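Local coordinates for surface layer protein (Geobacillus stearothermophilus, PDB 4UJ7) that probably assembles with copies of itself into the bacterial surface layer, here represented by two Ig-like domains, the second of which binds calcium ions, at residues A[23-29]-A[100-106]; A[137-141]-A[152-157]; A[14-18]-A[92-98]. All blocks are in the same frame, centred on the assembly; numbering follows the deposited sequence.

Contact 1 (A[23-29]-A[100-106])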
ATOM      1  N   THR A  23       5.784  12.226   2.276  1.00 16.35           N
ATOM      2  CA  THR A  23       6.063  13.669   2.225  0.50 15.65           C
ATOM      3  C   THR A  23       6.065  14.164   0.787  1.00 16.87           C
ATOM      4  O   THR A  23       6.385  15.326   0.508  1.00 18.13           O
ATOM      5  CB  THR A  23       7.422  14.042   2.861  0.50 14.50           C
ATOM      6  OG1 THR A  23       8.468  13.400   2.128  0.50 12.50           O
ATOM      7  CG2 THR A  23       7.471  13.675   4.354  0.50 14.89           C
ATOM      8  N   GLY A  24       5.687  13.281  -0.136  1.00 16.75           N
ATOM      9  CA  GLY A  24       5.670  13.644  -1.553  1.00 17.00           C
ATOM     10  C   GLY A  24       5.736  12.421  -2.430  1.00 17.58           C
ATOM     11  O   GLY A  24       6.432  11.448  -2.128  1.00 19.32           O
ATOM     12  N   VAL A  25       4.980  12.460  -3.521  1.00 16.77           N
ATOM     13  CA  VAL A  25       4.951  11.358  -4.446  1.00 17.46           C
ATOM     14  C   VAL A  25       5.950  11.621  -5.560  1.00 17.95           C
ATOM     15  O   VAL A  25       6.014  12.727  -6.072  1.00 19.53           O
ATOM     16  CB  VAL A  25       3.526  11.183  -5.005  1.00 17.72           C
ATOM     17  CG1 VAL A  25       3.500  10.180  -6.143  1.00 18.39           C
ATOM     18  CG2 VAL A  25       2.584  10.749  -3.882  1.00 18.37           C
ATOM     19  N   SER A  26       6.714  10.592  -5.915  1.00 18.57           N
ATOM     20  CA  SER A  26       7.718  10.663  -6.979  1.00 19.55           C
ATOM     21  C   SER A  26       7.484   9.493  -7.917  1.00 18.31           C
ATOM     22  O   SER A  26       7.748   8.348  -7.568  1.00 17.57           O
ATOM     23  CB  SER A  26       9.114  10.530  -6.373  1.00 22.56           C
ATOM     24  OG  SER A  26       9.293  11.403  -5.277  1.00 25.64           O
ATOM     25  N   VAL A  27       6.992   9.777  -9.114  1.00 18.59           N
ATOM     26  CA  VAL A  27       6.557   8.712 -10.010  1.00 18.16           C
ATOM     27  C   VAL A  27       6.927   8.999 -11.471  1.00 18.69           C
ATOM     28  O   VAL A  27       6.895  10.149 -11.890  1.00 19.00           O
ATOM     29  CB  VAL A  27       5.032   8.455  -9.820  1.00 18.99           C
ATOM     30  CG1 VAL A  27       4.161   9.648 -10.229  1.00 18.69           C
ATOM     31  CG2 VAL A  27       4.611   7.179 -10.512  1.00 20.69           C
ATOM     32  N   ALA A  28       7.288   7.962 -12.225  1.00 18.32           N
ATOM     33  CA  ALA A  28       7.484   8.117 -13.671  1.00 18.76           C
ATOM     34  C   ALA A  28       6.157   8.289 -14.400  1.00 19.83           C
ATOM     35  O   ALA A  28       5.136   7.758 -13.988  1.00 18.80           O
ATOM     36  CB  ALA A  28       8.268   6.945 -14.249  1.00 19.20           C
ATOM     37  N   LYS A  29       6.176   9.060 -15.484  1.00 20.39           N
ATOM     38  CA  LYS A  29       5.050   9.099 -16.418  1.00 22.17           C
ATOM     39  C   LYS A  29       4.588   7.675 -16.751  1.00 22.00           C
ATOM     40  O   LYS A  29       5.409   6.820 -17.090  1.00 22.16           O
ATOM     41  CB  LYS A  29       5.464   9.831 -17.704  1.00 25.15           C
ATOM     42  CG  LYS A  29       4.416   9.817 -18.823  1.00 28.57           C
ATOM     43  CD  LYS A  29       5.006  10.293 -20.148  1.00 32.03           C
ATOM     44  CE  LYS A  29       5.578  11.696 -20.026  1.00 34.68           C
ATOM     45  NZ  LYS A  29       6.514  12.054 -21.134  1.00 37.09           N
ATOM     46  N   VAL A 100      -0.105  17.565  -0.644  1.00 15.87           N
ATOM     47  CA  VAL A 100       1.011  16.611  -0.772  1.00 16.26           C
ATOM     48  C   VAL A 100       1.681  16.865  -2.122  1.00 16.84           C
ATOM     49  O   VAL A 100       1.006  16.805  -3.163  1.00 16.73           O
ATOM     50  CB  VAL A 100       0.500  15.151  -0.730  1.00 15.58           C
ATOM     51  CG1 VAL A 100       1.657  14.170  -0.917  1.00 16.16           C
ATOM     52  CG2 VAL A 100      -0.234  14.850   0.569  1.00 15.67           C
ATOM     53  N   PRO A 101       2.990  17.175  -2.125  1.00 17.21           N
ATOM     54  CA  PRO A 101       3.727  17.372  -3.359  1.00 17.50           C
ATOM     55  C   PRO A 101       3.685  16.147  -4.267  1.00 17.29           C
ATOM     56  O   PRO A 101       3.654  15.014  -3.776  1.00 17.41           O
ATOM     57  CB  PRO A 101       5.178  17.593  -2.869  1.00 17.81           C
ATOM     58  CG  PRO A 101       5.032  18.110  -1.483  1.00 18.34           C
ATOM     59  CD  PRO A 101       3.818  17.447  -0.925  1.00 17.73           C
ATOM     60  N   VAL A 102       3.644  16.392  -5.580  1.00 17.72           N
ATOM     61  CA  VAL A 102       3.736  15.339  -6.600  1.00 18.47           C
ATOM     62  C   VAL A 102       4.723  15.740  -7.685  1.00 19.26           C
ATOM     63  O   VAL A 102       4.633  16.842  -8.216  1.00 20.15           O
ATOM     64  CB  VAL A 102       2.380  15.070  -7.302  1.00 18.58           C
ATOM     65  CG1 VAL A 102       2.513  13.958  -8.332  1.00 18.55           C
ATOM     66  CG2 VAL A 102       1.307  14.705  -6.297  1.00 17.87           C
ATOM     67  N   ASN A 103       5.649  14.837  -8.001  1.00 19.81           N
ATOM     68  CA  ASN A 103       6.578  15.041  -9.101  0.50 20.47           C
ATOM     69  C   ASN A 103       6.501  13.856 -10.062  1.00 20.55           C
ATOM     70  O   ASN A 103       6.674  12.686  -9.662  1.00 20.17           O
ATOM     71  CB  ASN A 103       8.005  15.247  -8.566  0.50 22.21           C
ATOM     72  CG  ASN A 103       8.939  15.854  -9.597  0.50 23.05           C
ATOM     73  OD1 ASN A 103       8.533  16.672 -10.427  0.50 24.40           O
ATOM     74  ND2 ASN A 103      10.206  15.461  -9.540  0.50 23.60           N
ATOM     75  N   VAL A 104       6.209  14.163 -11.325  1.00 20.74           N
ATOM     76  CA  VAL A 104       6.139  13.159 -12.380  1.00 20.42           C
ATOM     77  C   VAL A 104       7.353  13.353 -13.267  1.00 21.62           C
ATOM     78  O   VAL A 104       7.583  14.445 -13.774  1.00 22.67           O
ATOM     79  CB  VAL A 104       4.839  13.265 -13.215  1.00 20.06           C
ATOM     80  CG1 VAL A 104       4.774  12.140 -14.238  1.00 20.10           C
ATOM     81  CG2 VAL A 104       3.609  13.211 -12.317  1.00 19.65           C
ATOM     82  N   VAL A 105       8.140  12.296 -13.415  1.00 22.01           N
ATOM     83  CA  VAL A 105       9.430  12.379 -14.109  1.00 22.78           C
ATOM     84  C   VAL A 105       9.486  11.418 -15.294  1.00 23.15           C
ATOM     85  O   VAL A 105       8.601  10.581 -15.477  1.00 22.53           O
ATOM     86  CB  VAL A 105      10.604  12.094 -13.144  1.00 23.29           C
ATOM     87  CG1 VAL A 105      10.605  13.085 -11.988  1.00 24.53           C
ATOM     88  CG2 VAL A 105      10.557  10.656 -12.628  1.00 24.35           C
ATOM     89  N   ALA A 106      10.530  11.546 -16.109  1.00 23.52           N
ATOM     90  CA  ALA A 106      10.776  10.602 -17.175  1.00 23.63           C
ATOM     91  C   ALA A 106      11.090   9.231 -16.590  1.00 23.72           C
ATOM     92  O   ALA A 106      10.570   8.210 -17.057  1.00 23.70           O
ATOM     93  CB  ALA A 106      11.931  11.085 -18.055  1.00 26.09           C
TER
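Val25 and Val27, the residues most covered in this contact, show how one short edge strand can be stitched in parallel to a longer neighbour. Each uses both of its backbone polar groups. Val25 N donates to Pro101 O (2.9 Å) and Val25 O accepts from Asn103 N; two residues on, Val27 N donates to Asn103 O (3.0 Å) and Val27 O accepts from Val105 N (2.9 Å). Lys29 N continues the series to Val105 O. Strands 25-28 and 100-105 run only 18° apart in direction. Val27 O is gripped a second time, by a CA-H...O contact from Val104 CA at 3.1 Å.

The valines Val25, Val27, Val102 and Val104 share one sheet face. Val27 turns CG1 into the position between its own N and carbonyl carbon (chi1 65°), where it meets Val104 CG2 at 4.2 Å, the two side chains lying side by side and pointing the same way. The other branch, Val104 CG1, reaches on to Lys29 N at 3.6 Å. Val25 is packed further by Ala33, Phe35 and Val79 of the opposing sheet. On the other face Asn103 OD1 bonds to Ser86 OG; along its outer edge strand 25-28 pairs through the backbones of Ser26 and Ala28 with Ile149 of the second domain. Parallel pairing of an early strand with the last strand of the domain is the familiar A'-to-G closure of immunoglobulin-like sandwiches, as expected in a BIG2 domain.

Contact 2 (A[137-141]-A[152-157])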
ATOM      1  N   GLN A 137      -1.875  -7.976   1.200  0.50 15.11           N
ATOM      2  CA  GLN A 137      -1.720  -7.631  -0.200  0.50 15.27           C
ATOM      3  C   GLN A 137      -0.386  -6.959  -0.419  0.50 15.01           C
ATOM      4  O   GLN A 137      -0.049  -5.997   0.280  0.50 15.22           O
ATOM      5  CB  GLN A 137      -2.824  -6.670  -0.615  0.50 16.80           C
ATOM      6  CG  GLN A 137      -4.159  -7.344  -0.836  0.50 18.28           C
ATOM      7  CD  GLN A 137      -5.124  -6.382  -1.474  0.50 19.57           C
ATOM      8  OE1 GLN A 137      -5.390  -5.302  -0.936  0.50 21.66           O
ATOM      9  NE2 GLN A 137      -5.611  -6.738  -2.640  0.50 19.92           N
ATOM     10  N   LEU A 138       0.369  -7.468  -1.391  1.00 14.56           N
ATOM     11  CA  LEU A 138       1.726  -6.978  -1.676  1.00 14.39           C
ATOM     12  C   LEU A 138       1.893  -6.517  -3.112  1.00 14.41           C
ATOM     13  O   LEU A 138       1.318  -7.100  -4.036  1.00 14.18           O
ATOM     14  CB  LEU A 138       2.750  -8.105  -1.434  1.00 15.28           C
ATOM     15  CG  LEU A 138       2.753  -8.728  -0.037  1.00 14.37           C
ATOM     16  CD1 LEU A 138       3.695  -9.925  -0.024  1.00 15.89           C
ATOM     17  CD2 LEU A 138       3.122  -7.731   1.061  1.00 15.15           C
ATOM     18  N   LYS A 139       2.681  -5.456  -3.291  1.00 14.95           N
ATOM     19  CA  LYS A 139       3.210  -5.117  -4.609  1.00 16.03           C
ATOM     20  C   LYS A 139       4.731  -5.005  -4.511  1.00 15.84           C
ATOM     21  O   LYS A 139       5.282  -4.796  -3.428  1.00 16.52           O
ATOM     22  CB  LYS A 139       2.601  -3.813  -5.145  1.00 17.19           C
ATOM     23  CG  LYS A 139       1.249  -4.009  -5.826  1.00 18.24           C
ATOM     24  CD  LYS A 139       0.712  -2.658  -6.297  1.00 19.56           C
ATOM     25  CE  LYS A 139      -0.545  -2.838  -7.130  1.00 19.20           C
ATOM     26  NZ  LYS A 139      -0.225  -3.498  -8.413  1.00 19.38           N
ATOM     27  N   VAL A 140       5.395  -5.185  -5.644  1.00 16.89           N
ATOM     28  CA  VAL A 140       6.834  -4.962  -5.716  1.00 17.46           C
ATOM     29  C   VAL A 140       7.111  -3.915  -6.794  1.00 17.57           C
ATOM     30  O   VAL A 140       6.708  -4.093  -7.940  1.00 17.66           O
ATOM     31  CB  VAL A 140       7.624  -6.263  -5.990  1.00 18.13           C
ATOM     32  CG1 VAL A 140       9.126  -5.992  -5.959  1.00 18.93           C
ATOM     33  CG2 VAL A 140       7.293  -7.330  -4.944  1.00 18.30           C
ATOM     34  N   TYR A 141       7.761  -2.815  -6.397  1.00 17.73           N
ATOM     35  CA  TYR A 141       8.116  -1.729  -7.322  1.00 18.99           C
ATOM     36  C   TYR A 141       9.589  -1.696  -7.673  1.00 19.33           C
ATOM     37  O   TYR A 141      10.453  -1.974  -6.835  1.00 19.57           O
ATOM     38  CB  TYR A 141       7.753  -0.369  -6.723  1.00 19.35           C
ATOM     39  CG  TYR A 141       6.286  -0.191  -6.426  1.00 19.71           C
ATOM     40  CD1 TYR A 141       5.372   0.010  -7.451  1.00 20.74           C
ATOM     41  CD2 TYR A 141       5.818  -0.242  -5.120  1.00 21.21           C
ATOM     42  CE1 TYR A 141       4.020   0.166  -7.185  1.00 21.01           C
ATOM     43  CE2 TYR A 141       4.476  -0.092  -4.840  1.00 21.66           C
ATOM     44  CZ  TYR A 141       3.589   0.112  -5.874  1.00 21.21           C
ATOM     45  OH  TYR A 141       2.258   0.286  -5.591  1.00 23.94           O
ATOM     46  N   ASP A 152       6.001  -1.279 -11.862  1.00 20.16           N
ATOM     47  CA  ASP A 152       5.375  -2.224 -10.950  1.00 19.54           C
ATOM     48  C   ASP A 152       5.676  -3.622 -11.487  1.00 20.25           C
ATOM     49  O   ASP A 152       5.156  -4.027 -12.522  1.00 19.86           O
ATOM     50  CB  ASP A 152       3.864  -1.943 -10.872  1.00 20.36           C
ATOM     51  CG  ASP A 152       3.119  -2.909  -9.967  1.00 21.30           C
ATOM     52  OD1 ASP A 152       3.640  -3.997  -9.689  1.00 21.02           O
ATOM     53  OD2 ASP A 152       1.986  -2.583  -9.564  1.00 22.68           O
ATOM     54  N   ILE A 153       6.542  -4.348 -10.779  1.00 19.09           N
ATOM     55  CA  ILE A 153       7.061  -5.629 -11.236  1.00 19.44           C
ATOM     56  C   ILE A 153       6.443  -6.804 -10.490  1.00 18.89           C
ATOM     57  O   ILE A 153       6.967  -7.923 -10.526  1.00 20.24           O
ATOM     58  CB  ILE A 153       8.625  -5.704 -11.177  1.00 20.59           C
ATOM     59  CG1 ILE A 153       9.172  -5.585  -9.746  1.00 22.30           C
ATOM     60  CG2 ILE A 153       9.249  -4.655 -12.108  1.00 22.70           C
ATOM     61  CD1 ILE A 153      10.620  -6.031  -9.613  1.00 22.54           C
ATOM     62  N   THR A 154       5.301  -6.566  -9.850  1.00 17.89           N
ATOM     63  CA  THR A 154       4.623  -7.610  -9.062  1.00 17.66           C
ATOM     64  C   THR A 154       4.366  -8.884  -9.846  1.00 18.78           C
ATOM     65  O   THR A 154       4.493  -9.979  -9.296  1.00 18.63           O
ATOM     66  CB  THR A 154       3.301  -7.092  -8.452  1.00 17.23           C
ATOM     67  OG1 THR A 154       3.549  -5.839  -7.808  1.00 17.35           O
ATOM     68  CG2 THR A 154       2.767  -8.067  -7.406  1.00 16.78           C
ATOM     69  N   ASN A 155       4.004  -8.746 -11.120  1.00 19.39           N
ATOM     70  CA  ASN A 155       3.739  -9.905 -11.952  1.00 21.49           C
ATOM     71  C   ASN A 155       5.002 -10.686 -12.345  1.00 20.82           C
ATOM     72  O   ASN A 155       4.920 -11.858 -12.712  1.00 22.27           O
ATOM     73  CB  ASN A 155       2.962  -9.500 -13.197  1.00 22.53           C
ATOM     74  CG  ASN A 155       2.310 -10.689 -13.884  1.00 24.26           C
ATOM     75  OD1 ASN A 155       1.811 -11.611 -13.231  1.00 25.13           O
ATOM     76  ND2 ASN A 155       2.331 -10.680 -15.204  1.00 26.46           N
ATOM     77  N   ASP A 156       6.157 -10.034 -12.247  1.00 20.76           N
ATOM     78  CA  ASP A 156       7.428 -10.620 -12.698  1.00 21.96           C
ATOM     79  C   ASP A 156       8.127 -11.432 -11.617  1.00 21.86           C
ATOM     80  O   ASP A 156       8.993 -12.269 -11.910  1.00 22.71           O
ATOM     81  CB  ASP A 156       8.381  -9.515 -13.165  1.00 23.25           C
ATOM     82  CG  ASP A 156       7.813  -8.678 -14.299  1.00 24.79           C
ATOM     83  OD1 ASP A 156       7.120  -9.227 -15.176  1.00 26.27           O
ATOM     84  OD2 ASP A 156       8.089  -7.462 -14.312  1.00 27.01           O
ATOM     85  N   VAL A 157       7.766 -11.174 -10.363  1.00 20.12           N
ATOM     86  CA  VAL A 157       8.450 -11.771  -9.224  1.00 20.03           C
ATOM     87  C   VAL A 157       7.757 -13.064  -8.815  1.00 18.94           C
ATOM     88  O   VAL A 157       6.626 -13.336  -9.228  1.00 19.21           O
ATOM     89  CB  VAL A 157       8.542 -10.807  -8.005  1.00 19.59           C
ATOM     90  CG1 VAL A 157       9.228  -9.494  -8.371  1.00 20.51           C
ATOM     91  CG2 VAL A 157       7.170 -10.525  -7.394  1.00 18.20           C
TER
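Lys139 and Asp152 form the strongest polar link, a salt bridge of 2.7 Å between NZ and OD2, made on the syn lone pair of that oxygen. The two side chains cross at about a right angle, and a bend at the last torsion of the lysine (chi4 -68°) swings NZ onto the carboxylate. Asp181 and the carbonyl of Thr182 also bind NZ, so this ammonium group is held by three partners. The second oxygen, Asp152 OD1, accepts twice from Thr154: OG1 at 2.6 Å, slightly out of the carboxylate plane on the syn side, and the backbone N at 3.1 Å, nearly in line with the C-O bond. The latter closes an Asx turn, which bends the chain at the end of strand 149-152 as it leaves one sheet of the second Ig-like domain for the other. Having donated to the aspartate, Thr154 OG1 accepts from Val140 N at 2.9 Å, nearly straight at 165°. Ile153 N answers from the turn by donating to Val140 O (2.9 Å). Tyr141 and Asp152 face each other as an antiparallel non-hydrogen-bonded pair. Outward from this polar knot the packing is apolar: Val140 spreads its branches, CG1 meeting Ile153 CG1 at 3.8 Å and CG2 meeting Val157 CG2 at 4.0 Å, while Val201 packs on both Val140 and Val157, and Leu208 on Ile153 and Val157.

Contact 3 (A[14-18]-A[92-98])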
ATOM      1  N   VAL A  14     -12.732  15.712  17.856  1.00 24.08           N
ATOM      2  CA  VAL A  14     -12.942  16.446  16.617  0.50 23.05           C
ATOM      3  C   VAL A  14     -11.768  16.110  15.682  1.00 21.33           C
ATOM      4  O   VAL A  14     -10.693  15.780  16.162  1.00 20.24           O
ATOM      5  CB  VAL A  14     -13.005  17.974  16.912  0.50 23.88           C
ATOM      6  CG1 VAL A  14     -11.664  18.515  17.401  0.50 24.20           C
ATOM      7  CG2 VAL A  14     -13.495  18.757  15.707  0.50 24.37           C
ATOM      8  N   LEU A  15     -11.958  16.184  14.363  1.00 18.94           N
ATOM      9  CA  LEU A  15     -10.795  16.013  13.461  1.00 18.84           C
ATOM     10  C   LEU A  15      -9.710  17.067  13.707  1.00 18.13           C
ATOM     11  O   LEU A  15     -10.004  18.261  13.679  1.00 20.00           O
ATOM     12  CB  LEU A  15     -11.218  16.056  11.986  1.00 17.56           C
ATOM     13  CG  LEU A  15     -10.082  15.872  10.961  1.00 16.78           C
ATOM     14  CD1 LEU A  15      -9.456  14.480  11.045  1.00 17.03           C
ATOM     15  CD2 LEU A  15     -10.562  16.144   9.539  1.00 18.06           C
ATOM     16  N   GLU A  16      -8.473  16.625  13.943  1.00 17.20           N
ATOM     17  CA  GLU A  16      -7.331  17.516  14.183  1.00 18.44           C
ATOM     18  C   GLU A  16      -6.249  17.454  13.089  1.00 18.62           C
ATOM     19  O   GLU A  16      -5.718  18.489  12.675  1.00 20.37           O
ATOM     20  CB  GLU A  16      -6.723  17.190  15.552  1.00 19.41           C
ATOM     21  CG  GLU A  16      -5.570  18.103  15.975  1.00 19.92           C
ATOM     22  CD  GLU A  16      -6.032  19.346  16.711  1.00 22.04           C
ATOM     23  OE1 GLU A  16      -7.251  19.505  16.928  1.00 22.90           O
ATOM     24  OE2 GLU A  16      -5.166  20.167  17.095  1.00 23.06           O
ATOM     25  N   THR A  17      -5.918  16.241  12.629  1.00 17.85           N
ATOM     26  CA  THR A  17      -4.780  16.007  11.737  1.00 17.76           C
ATOM     27  C   THR A  17      -5.247  15.019  10.652  1.00 16.57           C
ATOM     28  O   THR A  17      -5.835  13.978  10.989  1.00 17.32           O
ATOM     29  CB  THR A  17      -3.586  15.388  12.522  1.00 18.67           C
ATOM     30  OG1 THR A  17      -3.182  16.281  13.579  1.00 20.86           O
ATOM     31  CG2 THR A  17      -2.368  15.113  11.625  1.00 19.37           C
ATOM     32  N   ILE A  18      -4.991  15.356   9.385  1.00 15.14           N
ATOM     33  CA  ILE A  18      -5.057  14.371   8.289  1.00 15.03           C
ATOM     34  C   ILE A  18      -3.648  13.825   8.136  1.00 14.38           C
ATOM     35  O   ILE A  18      -2.853  14.373   7.367  1.00 15.45           O
ATOM     36  CB  ILE A  18      -5.557  14.971   6.957  1.00 15.07           C
ATOM     37  CG1 ILE A  18      -6.914  15.637   7.176  1.00 16.31           C
ATOM     38  CG2 ILE A  18      -5.673  13.901   5.849  1.00 15.72           C
ATOM     39  CD1 ILE A  18      -7.419  16.420   5.978  1.00 16.82           C
ATOM     40  N   LYS A  92      -8.818  16.988   1.600  1.00 14.68           N
ATOM     41  CA  LYS A  92      -9.641  17.862   2.447  1.00 15.74           C
ATOM     42  C   LYS A  92     -10.720  17.083   3.180  1.00 15.38           C
ATOM     43  O   LYS A  92     -11.371  16.175   2.609  1.00 15.18           O
ATOM     44  CB  LYS A  92     -10.294  18.970   1.607  1.00 18.40           C
ATOM     45  CG  LYS A  92     -10.733  20.220   2.367  1.00 21.95           C
ATOM     46  CD  LYS A  92     -10.977  21.392   1.403  1.00 24.44           C
ATOM     47  CE  LYS A  92      -9.675  21.991   0.865  1.00 27.44           C
ATOM     48  NZ  LYS A  92      -9.749  22.819  -0.387  1.00 29.08           N
ATOM     49  N   SER A  93     -10.932  17.449   4.435  1.00 14.52           N
ATOM     50  CA  SER A  93     -12.053  16.959   5.226  1.00 15.01           C
ATOM     51  C   SER A  93     -12.532  18.075   6.150  1.00 16.20           C
ATOM     52  O   SER A  93     -11.783  18.507   7.021  1.00 16.91           O
ATOM     53  CB  SER A  93     -11.639  15.749   6.049  1.00 15.61           C
ATOM     54  OG  SER A  93     -12.779  15.191   6.665  1.00 17.57           O
ATOM     55  N   GLY A  94     -13.762  18.552   5.951  1.00 16.92           N
ATOM     56  CA  GLY A  94     -14.253  19.689   6.710  1.00 17.46           C
ATOM     57  C   GLY A  94     -13.329  20.873   6.528  1.00 18.07           C
ATOM     58  O   GLY A  94     -13.019  21.234   5.404  1.00 19.12           O
ATOM     59  N   THR A  95     -12.862  21.435   7.645  1.00 19.08           N
ATOM     60  CA  THR A  95     -11.999  22.615   7.630  1.00 19.52           C
ATOM     61  C   THR A  95     -10.519  22.273   7.514  1.00 19.49           C
ATOM     62  O   THR A  95      -9.677  23.181   7.457  1.00 21.89           O
ATOM     63  CB  THR A  95     -12.165  23.462   8.919  1.00 20.15           C
ATOM     64  OG1 THR A  95     -11.845  22.662  10.059  1.00 21.88           O
ATOM     65  CG2 THR A  95     -13.590  23.966   9.059  1.00 22.88           C
ATOM     66  N   LYS A  96     -10.194  20.982   7.474  1.00 18.17           N
ATOM     67  CA  LYS A  96      -8.795  20.531   7.527  1.00 17.53           C
ATOM     68  C   LYS A  96      -8.319  20.132   6.150  1.00 18.26           C
ATOM     69  O   LYS A  96      -9.092  19.586   5.362  1.00 16.47           O
ATOM     70  CB  LYS A  96      -8.625  19.360   8.514  1.00 18.32           C
ATOM     71  CG  LYS A  96      -9.145  19.616   9.924  1.00 20.23           C
ATOM     72  CD  LYS A  96      -8.322  20.666  10.652  1.00 21.18           C
ATOM     73  CE  LYS A  96      -8.976  21.049  11.967  1.00 23.14           C
ATOM     74  NZ  LYS A  96      -8.367  22.304  12.510  1.00 24.90           N
ATOM     75  N   GLU A  97      -7.060  20.423   5.844  1.00 19.21           N
ATOM     76  CA  GLU A  97      -6.473  20.030   4.562  1.00 19.83           C
ATOM     77  C   GLU A  97      -4.986  19.755   4.646  1.00 18.50           C
ATOM     78  O   GLU A  97      -4.275  20.357   5.456  1.00 20.88           O
ATOM     79  CB  GLU A  97      -6.712  21.092   3.481  1.00 23.52           C
ATOM     80  CG  GLU A  97      -5.959  22.398   3.674  1.00 28.62           C
ATOM     81  CD  GLU A  97      -5.802  23.182   2.381  1.00 32.01           C
ATOM     82  OE1 GLU A  97      -6.756  23.197   1.570  1.00 34.42           O
ATOM     83  OE2 GLU A  97      -4.721  23.785   2.174  1.00 35.59           O
ATOM     84  N   VAL A  98      -4.526  18.834   3.805  1.00 16.29           N
ATOM     85  CA  VAL A  98      -3.096  18.622   3.572  0.50 16.01           C
ATOM     86  C   VAL A  98      -2.810  18.639   2.074  1.00 16.06           C
ATOM     87  O   VAL A  98      -3.519  17.984   1.294  1.00 15.48           O
ATOM     88  CB  VAL A  98      -2.609  17.297   4.193  0.50 15.43           C
ATOM     89  CG1 VAL A  98      -1.116  17.081   3.944  0.50 15.05           C
ATOM     90  CG2 VAL A  98      -2.904  17.294   5.681  0.50 15.29           C
TER
HETATM   91  O   HOH W   1      -9.436  20.796  15.237  1.00 28.27           O
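Leu15 and Ile18 meet Ser93, Lys96 and Val98 in a side-chain contact between the two sheets of the first Ig-like domain, where the edge strand 15-20 lies against the hairpin joining strands 85-93 and 96-105. The axes of strands 15-18 and 96-98 run almost in the same direction, 8° apart, and approach to 6.9 Å, a spacing bridged by packing rather than by backbone bonds. Leu15 CD2 presses on Ser93 CB at 3.7 Å, while Ser93 OG is taken up by Asn50 O. Ile18 sends CD1 in over the hairpin backbone, to 3.6 Å from Lys96 O, and its CB touches Val98 CG2 at 3.8 Å.

Two standard motifs accompany this fit. A classic beta bulge, in which Glu16 and Thr17 both face Lys40, shifts the usual alternation, and Leu15 and Ile18, three residues apart, both point toward the hairpin. Opposite them a type II' turn from Ser93 to Lys96, closed by reciprocal backbone bonds between these two residues, reverses the chain with Gly94 at positive phi. Lys96 is bent early in its chain (chi2 -68°) and slides past Leu15 in the opposite direction: CG lies 3.8 Å from Leu15 CD2, and CE lies 3.4 Å from Leu15 O. A water donates to Leu15 O (3.0 Å) and to Glu16 OE1, and accepts a weak bond from Lys96 NZ. Replacing Lys96 by an alanine would probably uncover the flank of Leu15 and leave the water without its link to the hairpin. On the hairpin's outer side, Lys92 and Glu97 form a salt bridge, whereas Ile18 is backed by Val37, Leu39 and Ile91 inside the sandwich.

Followed from the N terminus, the chain enters contact 3 at 14-18, then contact 1 at 23-29, returning through 92-98 to complete contact 3 and directly on through 100-106 to complete contact 1. Their segments therefore alternate and the two long loops cross, with strand 96-105 serving both: contact 3 joins the first domain's two sheets, contact 1 pairs strands within one of them, and their centres lie 23 Å apart. Contact 2 comes later, in series, and closes a short loop of ten residues in the second domain. Its nearest atoms lie about 8 Å from contact 1 but about 19 Å from contact 3.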